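Local coordinates for 33-36 kDa outer membrane protein (Acinetobacter baumannii, PDB 6GIE), which probably forms a beta-barrel channel in the outer membrane that lets small solutes pass, at residues Ser59-Ala67 against Asp227-Ser235. Numbering follows the deposited sequence.
Sequences SKGPLAEAA and DLFVTPKLS
Pro62 and Pro232 bring the two segments together, their CA atoms 4.0 Å apart. Residues 59-67 form a loop with a short 3-10 turn leading into helix 66-69; residues 227-235 make the hairpin turn between barrel strands 220-229 and 234-242. One direct backbone hydrogen bond joins them: Leu63 N to Pro232 O, 2.9 Å and nearly straight at 170°. A water widens this grip, accepting from Ala64 N and donating to Pro232 O at 2.6 Å, so one carbonyl serves two partners. Proline suits position 62, for its phi of -55° fits the entry to the turn and its ring needs no polar partner.

Pro62 CB sits over one face of the Phe229 ring, 3.6 Å from the centroid, a CH-pi contact displaced toward the rim. Phe229 reaches it with CG anti to its own carbonyl carbon (chi1 -63°). Small Ala64 lets its CB come obliquely to within 4.0 Å of Phe229 CE1, while Glu65 CG comes obliquely to 3.8 Å from Phe229 CZ. Beyond the ring, Glu65 OE2 and Asp227 OD2 lie 4.6 Å apart, and a second water donates to both; Glu65 OE1 forms a salt bridge with Lys196. Water and lysine probably ease the carboxylates' repulsion. Pro62 also touches Val198 and Ala207, whereas Leu228 and Leu234 meet detergent, consistent with a loop folded into the barrel and held to its wall by the aromatic contact and the shared carbonyl.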
# COMPACT_ATOMS: atom_id res chain seq x y z
N SER A 59 -17.82 4.58 5.71
CA SER A 59 -18.26 5.65 6.62
C SER A 59 -17.78 5.52 8.05
O SER A 59 -18.21 6.30 8.87
CB SER A 59 -19.79 5.79 6.61
OG SER A 59 -20.42 4.76 7.36
N LYS A 60 -16.88 4.61 8.38
CA LYS A 60 -16.43 4.52 9.80
C LYS A 60 -15.04 5.13 10.08
O LYS A 60 -14.55 5.00 11.19
CB LYS A 60 -16.47 3.07 10.31
CG LYS A 60 -15.25 2.23 9.93
CD LYS A 60 -15.50 0.76 10.26
CE LYS A 60 -16.46 0.13 9.27
NZ LYS A 60 -16.88 -1.24 9.67
N GLY A 61 -14.43 5.77 9.08
CA GLY A 61 -13.13 6.45 9.27
C GLY A 61 -12.56 7.04 7.99
O GLY A 61 -13.27 7.28 7.02
N PRO A 62 -11.27 7.29 7.95
CA PRO A 62 -10.75 7.82 6.66
C PRO A 62 -11.09 6.91 5.43
O PRO A 62 -10.92 5.64 5.50
CB PRO A 62 -9.25 7.85 6.90
CG PRO A 62 -8.99 6.83 8.02
CD PRO A 62 -10.21 6.85 8.88
N LEU A 63 -11.55 7.51 4.32
CA LEU A 63 -12.05 6.70 3.19
C LEU A 63 -10.88 5.93 2.59
O LEU A 63 -11.05 4.77 2.19
CB LEU A 63 -12.72 7.53 2.10
CG LEU A 63 -14.01 8.30 2.36
CD1 LEU A 63 -14.34 9.22 1.19
CD2 LEU A 63 -15.15 7.38 2.58
N ALA A 64 -9.68 6.52 2.58
CA ALA A 64 -8.57 5.76 1.96
C ALA A 64 -8.34 4.36 2.58
O ALA A 64 -7.83 3.48 1.87
CB ALA A 64 -7.27 6.56 1.96
N GLU A 65 -8.68 4.19 3.87
CA GLU A 65 -8.33 3.00 4.61
C GLU A 65 -9.54 2.14 4.93
O GLU A 65 -9.50 1.35 5.84
CB GLU A 65 -7.62 3.37 5.94
CG GLU A 65 -6.25 3.97 5.76
CD GLU A 65 -5.20 3.05 5.12
OE1 GLU A 65 -5.33 1.80 5.14
OE2 GLU A 65 -4.24 3.59 4.52
N ALA A 66 -10.62 2.31 4.19
CA ALA A 66 -11.88 1.63 4.49
C ALA A 66 -11.74 0.12 4.37
O ALA A 66 -12.40 -0.61 5.16
CB ALA A 66 -12.99 2.13 3.55
N ALA A 67 -10.89 -0.36 3.43
CA ALA A 67 -10.77 -1.86 3.24
C ALA A 67 -10.12 -2.47 4.49
O ALA A 67 -10.61 -3.48 5.10
CB ALA A 67 -9.97 -2.25 1.99
N ASP A 227 0.42 8.65 7.50
CA ASP A 227 -0.62 9.41 6.80
C ASP A 227 -1.43 10.18 7.80
O ASP A 227 -1.89 9.60 8.77
CB ASP A 227 -1.53 8.48 6.00
CG ASP A 227 -0.86 7.98 4.71
OD1 ASP A 227 -0.24 8.78 3.96
OD2 ASP A 227 -0.96 6.77 4.43
N LEU A 228 -1.60 11.48 7.59
CA LEU A 228 -2.45 12.30 8.44
C LEU A 228 -3.76 12.56 7.65
O LEU A 228 -3.78 13.35 6.70
CB LEU A 228 -1.78 13.63 8.78
CG LEU A 228 -0.28 13.54 9.08
CD1 LEU A 228 0.38 14.85 9.47
CD2 LEU A 228 -0.12 12.58 10.23
N PHE A 229 -4.84 12.00 8.18
CA PHE A 229 -6.17 12.16 7.65
C PHE A 229 -6.76 13.40 8.22
O PHE A 229 -7.41 13.37 9.24
CB PHE A 229 -6.99 10.90 7.91
CG PHE A 229 -6.41 9.75 7.19
CD1 PHE A 229 -6.63 9.62 5.82
CD2 PHE A 229 -5.59 8.85 7.84
CE1 PHE A 229 -6.02 8.60 5.12
CE2 PHE A 229 -5.00 7.80 7.15
CZ PHE A 229 -5.20 7.67 5.78
N VAL A 230 -6.42 14.53 7.60
CA VAL A 230 -6.81 15.78 8.22
C VAL A 230 -8.32 15.97 8.14
O VAL A 230 -8.88 16.69 8.95
CB VAL A 230 -6.06 17.02 7.70
CG1 VAL A 230 -4.55 16.89 7.91
CG2 VAL A 230 -6.41 17.31 6.26
N THR A 231 -8.96 15.33 7.16
CA THR A 231 -10.38 15.04 7.23
C THR A 231 -10.48 13.62 6.72
O THR A 231 -9.49 13.11 6.21
CB THR A 231 -11.21 15.91 6.27
OG1 THR A 231 -11.07 15.41 4.91
CG2 THR A 231 -10.84 17.37 6.37
N PRO A 232 -11.67 13.03 6.72
CA PRO A 232 -11.86 11.67 6.21
C PRO A 232 -11.54 11.51 4.69
O PRO A 232 -11.25 10.38 4.18
CB PRO A 232 -13.38 11.39 6.50
CG PRO A 232 -13.71 12.34 7.60
CD PRO A 232 -12.93 13.58 7.24
N LYS A 233 -11.58 12.64 3.98
CA LYS A 233 -11.33 12.62 2.53
C LYS A 233 -9.96 13.07 2.17
O LYS A 233 -9.52 12.82 1.05
CB LYS A 233 -12.33 13.50 1.81
CG LYS A 233 -13.72 13.31 2.36
CD LYS A 233 -14.79 13.61 1.33
CE LYS A 233 -14.74 15.09 0.96
NZ LYS A 233 -15.20 15.25 -0.46
N LEU A 234 -9.29 13.78 3.08
CA LEU A 234 -8.07 14.38 2.69
C LEU A 234 -6.90 13.89 3.49
O LEU A 234 -6.88 13.92 4.73
CB LEU A 234 -8.22 15.92 2.74
CG LEU A 234 -6.95 16.71 2.40
CD1 LEU A 234 -6.50 16.50 0.97
CD2 LEU A 234 -7.07 18.22 2.66
N SER A 235 -5.87 13.43 2.81
CA SER A 235 -4.72 12.98 3.62
C SER A 235 -3.45 13.52 3.07
O SER A 235 -3.32 13.67 1.88
CB SER A 235 -4.61 11.46 3.70
OG SER A 235 -4.31 10.89 2.44
O HOH W 1 -9.10 9.34 3.27
O HOH W 2 -3.48 5.92 2.96